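Local atomic coordinates of thiosulfate reductase (Thermus thermophilus, PDB entry 2VPZ), a protein that probably acts as a molybdenum oxidoreductase that reduces sulfur compounds such as polysulfide, using a molybdopterin guanine dinucleotide cofactor and a [4Fe-4S] cluster. Residues G408-R413 and I417-E422; Y438-N441 and S445-N448. One frame throughout, in Å; residues are numbered along the deposited sequence.

How the contacts relate
Two short-range contacts from one chain illustrate how chemistry follows place in the fold. Contact 1, 408-413 with 417-422, is partly buried and lies in the long loop between helices 341-354 and 423-426; it depends on one lysine, two glutamates and a water. Contact 2, 438-441 with 445-448, is fully buried at the end of strand 435-438, where backbone amide and serine hydroxyl meet a cofactor diphosphate. Their centres are 16 Å apart, yet they share an apolar seam: Ile417 CD1 lies 3.9 Å from Ile440 CD1, and Ile421 packs on Ile446. Helix 168-184 also touches side chains of both.

Contact 1: G408-R413 and I417-E422; sequences GKFFAR and IQELIE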
# COMPACT_ATOMS: atom_id res chain seq x y z
N GLY A 408 6.58 -62.71 2.30
CA GLY A 408 6.79 -62.79 0.88
C GLY A 408 6.07 -61.76 0.04
O GLY A 408 6.14 -61.77 -1.19
N LYS A 409 5.41 -60.79 0.67
CA LYS A 409 4.60 -59.85 -0.09
C LYS A 409 5.19 -58.70 -0.94
O LYS A 409 4.60 -58.26 -1.93
CB LYS A 409 3.44 -59.36 0.81
CG LYS A 409 2.40 -60.46 1.15
CD LYS A 409 1.53 -60.10 2.36
CE LYS A 409 1.25 -61.31 3.28
NZ LYS A 409 0.54 -60.94 4.56
N PHE A 410 6.38 -58.25 -0.55
CA PHE A 410 7.12 -57.18 -1.23
C PHE A 410 8.63 -57.48 -1.08
O PHE A 410 8.99 -58.37 -0.30
CB PHE A 410 6.73 -55.81 -0.64
CG PHE A 410 6.64 -55.78 0.87
CD1 PHE A 410 7.76 -55.45 1.64
CD2 PHE A 410 5.44 -56.08 1.52
CE1 PHE A 410 7.69 -55.42 3.05
CE2 PHE A 410 5.35 -56.06 2.94
CZ PHE A 410 6.47 -55.73 3.70
N PHE A 411 9.51 -56.76 -1.78
CA PHE A 411 10.97 -57.00 -1.73
C PHE A 411 11.72 -56.66 -0.44
O PHE A 411 12.45 -57.50 0.12
CB PHE A 411 11.69 -56.29 -2.90
CG PHE A 411 13.19 -56.54 -2.97
CD1 PHE A 411 13.71 -57.56 -3.75
CD2 PHE A 411 14.08 -55.74 -2.22
CE1 PHE A 411 15.09 -57.81 -3.82
CE2 PHE A 411 15.49 -55.98 -2.28
CZ PHE A 411 15.99 -57.02 -3.08
N ALA A 412 11.56 -55.42 0.01
CA ALA A 412 12.16 -54.90 1.25
C ALA A 412 11.83 -55.74 2.49
O ALA A 412 10.87 -56.53 2.50
CB ALA A 412 11.80 -53.41 1.46
N ARG A 413 12.62 -55.53 3.55
CA ARG A 413 12.57 -56.25 4.82
C ARG A 413 11.82 -55.63 6.04
O ARG A 413 11.72 -56.26 7.10
CB ARG A 413 14.03 -56.57 5.23
CG ARG A 413 14.95 -55.33 5.49
CD ARG A 413 14.61 -54.04 4.62
NE ARG A 413 15.02 -54.10 3.19
CZ ARG A 413 15.60 -53.12 2.48
NH1 ARG A 413 15.88 -51.93 3.01
NH2 ARG A 413 15.93 -53.33 1.19
N ILE A 417 2.47 -52.87 8.76
CA ILE A 417 1.29 -52.97 9.63
C ILE A 417 -0.02 -53.43 9.00
O ILE A 417 -0.82 -54.20 9.56
CB ILE A 417 1.01 -51.58 10.39
CG1 ILE A 417 0.03 -51.76 11.54
CG2 ILE A 417 0.54 -50.51 9.37
CD1 ILE A 417 0.15 -50.70 12.66
N GLN A 418 -0.21 -52.94 7.79
CA GLN A 418 -1.38 -53.19 6.98
C GLN A 418 -1.44 -54.60 6.34
O GLN A 418 -2.51 -55.06 5.96
CB GLN A 418 -1.47 -52.05 5.96
CG GLN A 418 -0.09 -51.60 5.41
CD GLN A 418 0.09 -52.06 4.00
OE1 GLN A 418 -0.90 -52.49 3.38
NE2 GLN A 418 1.29 -51.98 3.45
N GLU A 419 -0.31 -55.32 6.26
CA GLU A 419 -0.27 -56.67 5.66
C GLU A 419 -0.47 -57.83 6.69
O GLU A 419 -0.95 -58.91 6.31
CB GLU A 419 1.01 -56.86 4.82
CG GLU A 419 1.16 -55.86 3.63
CD GLU A 419 -0.01 -55.91 2.63
OE1 GLU A 419 -0.42 -57.04 2.28
OE2 GLU A 419 -0.49 -54.83 2.20
N LEU A 420 -0.14 -57.61 7.97
CA LEU A 420 -0.30 -58.61 9.06
C LEU A 420 -1.74 -58.69 9.60
O LEU A 420 -1.97 -59.35 10.63
CB LEU A 420 0.59 -58.30 10.29
CG LEU A 420 2.01 -57.78 10.09
CD1 LEU A 420 2.44 -56.98 11.31
CD2 LEU A 420 2.98 -58.94 9.79
N ILE A 421 -2.67 -58.01 8.95
CA ILE A 421 -4.10 -57.98 9.37
C ILE A 421 -4.92 -59.07 8.73
O ILE A 421 -5.98 -59.45 9.22
CB ILE A 421 -4.86 -56.66 9.00
CG1 ILE A 421 -4.16 -55.43 9.53
CG2 ILE A 421 -6.33 -56.75 9.52
CD1 ILE A 421 -5.06 -54.51 10.39
N GLU A 422 -4.44 -59.51 7.58
CA GLU A 422 -5.08 -60.54 6.77
C GLU A 422 -4.93 -61.88 7.52
O GLU A 422 -5.92 -62.64 7.65
CB GLU A 422 -4.45 -60.56 5.37
CG GLU A 422 -5.09 -61.43 4.31
CD GLU A 422 -4.14 -61.71 3.14
OE1 GLU A 422 -2.91 -61.68 3.38
OE2 GLU A 422 -4.61 -61.97 2.00
O HOH W 1 -1.58 -63.61 4.72
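Lys409 reaches across to Glu419 and Glu422: its CD lies against the side chain of Glu419, and its ammonium meets both the Glu419 carbonyl and the Glu422 carboxylate. CG stands anti to the carbonyl carbon (chi1 -68°), and the chain then runs out to a bend at chi3 (-141°) that brings the tip over the backbone of Glu419. There NZ gives a weak hydrogen bond to the carbonyl, 3.1 Å from Glu419 O. Farther back, Lys409 CD lies 3.6 Å from Glu419 OE1. The lysine thus lies against this glutamate's side chain without pairing its charge with the carboxylate, since NZ stays 4.6 Å from Glu419 OE1.

The second acid approaches with a straighter chain. With CG anti to its own backbone N (chi1 -172°) and the chain extended, the carboxylate of Glu422 is carried out to the ammonium, where OE1 forms a long salt bridge, 3.7 Å from Lys409 NZ. A water closes the gap: it donates to Glu422 OE1 at 2.7 Å and weakly accepts from the ammonium, which also has a weak bond to Ala405 O. Several weak or long interactions therefore share the ammonium group.

Both acids belong to the type I beta turn from Glu419 to Glu422, whose first and last residues face the lysine; the turn leads into helix 423-426, within the molybdopterin oxidoreductase region of the chain. Glu419 OE2 is hydrogen-bonded to Tyr723 OH, which ties the buried carboxylate to a distant part of the sequence. On the side toward Phe410, Glu419 CG sits near the plane of the ring at its edge, 4.3 Å from Phe410 CE2.

Contact 2: Y438-N441 and S445-N448; sequences YGIN and SIPN. With MGD (2-amino-5,6-dimercapto-7-methyl-3,7,8a,9-tetrahydro-8-oxa-1,3,9,10-tetraaza-anthracen-4-one guanosine dinucleotide), chain H.
Asn441 and Ser445 are joined by a backbone hydrogen bond, 2.9 Å from Ser445 N to Asn441 O. The same two residues bind the cofactor diphosphate. Asn441 N donates an almost straight bond (171°) to MGD O2A at 3.0 Å. Ser445 OG, anti to its carbonyl carbon (chi1 -50°), donates to MGD O3A at 3.0 Å and lies 2.9 Å from MGD O2A. The pterin nitrogen N22 in turn points to Ser445 O, a bond less certain because that oxygen is crowded.

Apolar packing is lighter: the terminal methyls Ile440 CD1 and Ile446 CD1 meet at 4.3 Å.

At the guanine end, Tyr438 brings CE1 to 3.5 Å from MGD N2, while its ring stacks with Phe152 and its hydroxyl bonds to Glu482, itself a partner of the cofactor. An alanine here would remove the ring and hydroxyl, and would probably leave a gap beside the guanine and Glu482 without one mate. Gly439, with positive phi, passes close to the ribose, and a CB there would clash with guanine N3. The loop that leaves parallel strand 435-438 and the helix 442-445 form part of one MGD pocket, in keeping with the dinucleotide-binding fold of this family.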
# COMPACT_ATOMS: atom_id res chain seq x y z
N TYR A 438 -0.77 -50.22 21.22
CA TYR A 438 -0.21 -49.22 22.14
C TYR A 438 -0.26 -47.84 21.43
O TYR A 438 0.51 -47.61 20.52
CB TYR A 438 1.24 -49.57 22.55
CG TYR A 438 1.86 -48.47 23.38
CD1 TYR A 438 1.51 -48.30 24.72
CD2 TYR A 438 2.71 -47.51 22.80
CE1 TYR A 438 1.95 -47.21 25.47
CE2 TYR A 438 3.17 -46.42 23.53
CZ TYR A 438 2.79 -46.27 24.87
OH TYR A 438 3.21 -45.18 25.61
N GLY A 439 -1.18 -46.96 21.85
CA GLY A 439 -1.32 -45.63 21.25
C GLY A 439 -1.24 -45.55 19.73
O GLY A 439 -0.44 -44.81 19.16
N ILE A 440 -2.06 -46.33 19.05
CA ILE A 440 -2.05 -46.36 17.59
C ILE A 440 -3.53 -46.44 17.15
O ILE A 440 -4.29 -47.27 17.65
CB ILE A 440 -1.11 -47.59 17.08
CG1 ILE A 440 -0.89 -47.54 15.57
CG2 ILE A 440 -1.69 -48.92 17.54
CD1 ILE A 440 -1.99 -48.19 14.74
N ASN A 441 -3.94 -45.55 16.26
CA ASN A 441 -5.35 -45.45 15.83
C ASN A 441 -5.75 -46.52 14.79
O ASN A 441 -5.69 -46.28 13.59
CB ASN A 441 -5.62 -44.02 15.33
CG ASN A 441 -7.01 -43.50 15.71
OD1 ASN A 441 -7.17 -42.36 16.18
ND2 ASN A 441 -8.03 -44.33 15.49
N SER A 445 -5.66 -44.78 11.09
CA SER A 445 -4.31 -44.88 10.52
C SER A 445 -4.00 -46.08 9.59
O SER A 445 -2.94 -46.11 8.96
CB SER A 445 -3.26 -44.83 11.64
OG SER A 445 -3.44 -43.75 12.52
N ILE A 446 -4.92 -47.05 9.53
CA ILE A 446 -4.76 -48.24 8.67
C ILE A 446 -5.96 -48.24 7.69
O ILE A 446 -7.11 -48.15 8.11
CB ILE A 446 -4.77 -49.57 9.54
CG1 ILE A 446 -3.70 -49.52 10.65
CG2 ILE A 446 -4.54 -50.80 8.62
CD1 ILE A 446 -3.87 -50.59 11.75
N PRO A 447 -5.69 -48.34 6.37
CA PRO A 447 -6.85 -48.34 5.46
C PRO A 447 -7.74 -49.60 5.51
O PRO A 447 -7.34 -50.64 6.07
CB PRO A 447 -6.25 -48.09 4.08
CG PRO A 447 -4.81 -48.63 4.18
CD PRO A 447 -4.42 -48.51 5.65
N ASN A 448 -8.94 -49.49 4.93
CA ASN A 448 -9.91 -50.57 4.86
C ASN A 448 -10.44 -50.92 6.27
O ASN A 448 -10.27 -52.06 6.74
CB ASN A 448 -9.27 -51.78 4.20
CG ASN A 448 -10.28 -52.76 3.58
OD1 ASN A 448 -11.48 -52.49 3.54
ND2 ASN A 448 -9.79 -53.89 3.08
PB MGD H . -3.18 -40.72 15.90
O1B MGD H . -4.45 -40.54 15.13
O2B MGD H . -2.60 -39.57 16.66
O3B MGD H . -2.20 -41.44 14.83
O3A MGD H . -0.76 -42.65 13.18
PA MGD H . -1.12 -42.64 14.73
O1A MGD H . -0.03 -42.18 15.68
O2A MGD H . -1.84 -43.92 14.98
O5' MGD H . -3.38 -41.85 16.97
C5' MGD H . -2.74 -41.79 18.25
C4' MGD H . -3.51 -42.76 19.15
O4' MGD H . -2.66 -42.80 20.29
C3' MGD H . -4.85 -42.28 19.64
O3' MGD H . -5.59 -43.46 19.98
C2' MGD H . -4.46 -41.48 20.89
O2' MGD H . -5.59 -41.41 21.72
C1' MGD H . -3.33 -42.31 21.49
N9 MGD H . -2.33 -41.64 22.41
C8 MGD H . -1.88 -40.39 22.32
N7 MGD H . -0.95 -40.08 23.26
C5 MGD H . -0.73 -41.20 23.98
C6 MGD H . 0.18 -41.64 25.13
O6 MGD H . 0.98 -40.83 25.72
N1 MGD H . 0.06 -42.95 25.52
C2 MGD H . -0.80 -43.85 24.95
N2 MGD H . -0.91 -45.15 25.36
N3 MGD H . -1.59 -43.48 23.93
C4 MGD H . -1.64 -42.22 23.40
C10 MGD H . 0.30 -41.81 12.62
C11 MGD H . 0.55 -42.27 11.23
O11 MGD H . -0.74 -42.44 10.64
C12 MGD H . 1.41 -41.42 10.37
S12 MGD H . 2.94 -40.85 10.90
C13 MGD H . 1.09 -41.12 9.11
S13 MGD H . 1.95 -40.15 8.07
C14 MGD H . -0.04 -41.61 8.39
N15 MGD H . -0.96 -40.46 8.10
C16 MGD H . -2.18 -40.84 7.61
C17 MGD H . -3.06 -40.06 6.74
O17 MGD H . -2.75 -38.88 6.40
N18 MGD H . -4.19 -40.63 6.31
C19 MGD H . -4.56 -41.89 6.64
N19 MGD H . -5.75 -42.42 6.23
N20 MGD H . -3.77 -42.65 7.40
C21 MGD H . -2.63 -42.21 7.92
N22 MGD H . -1.92 -43.00 8.74
C23 MGD H . -0.62 -42.70 9.24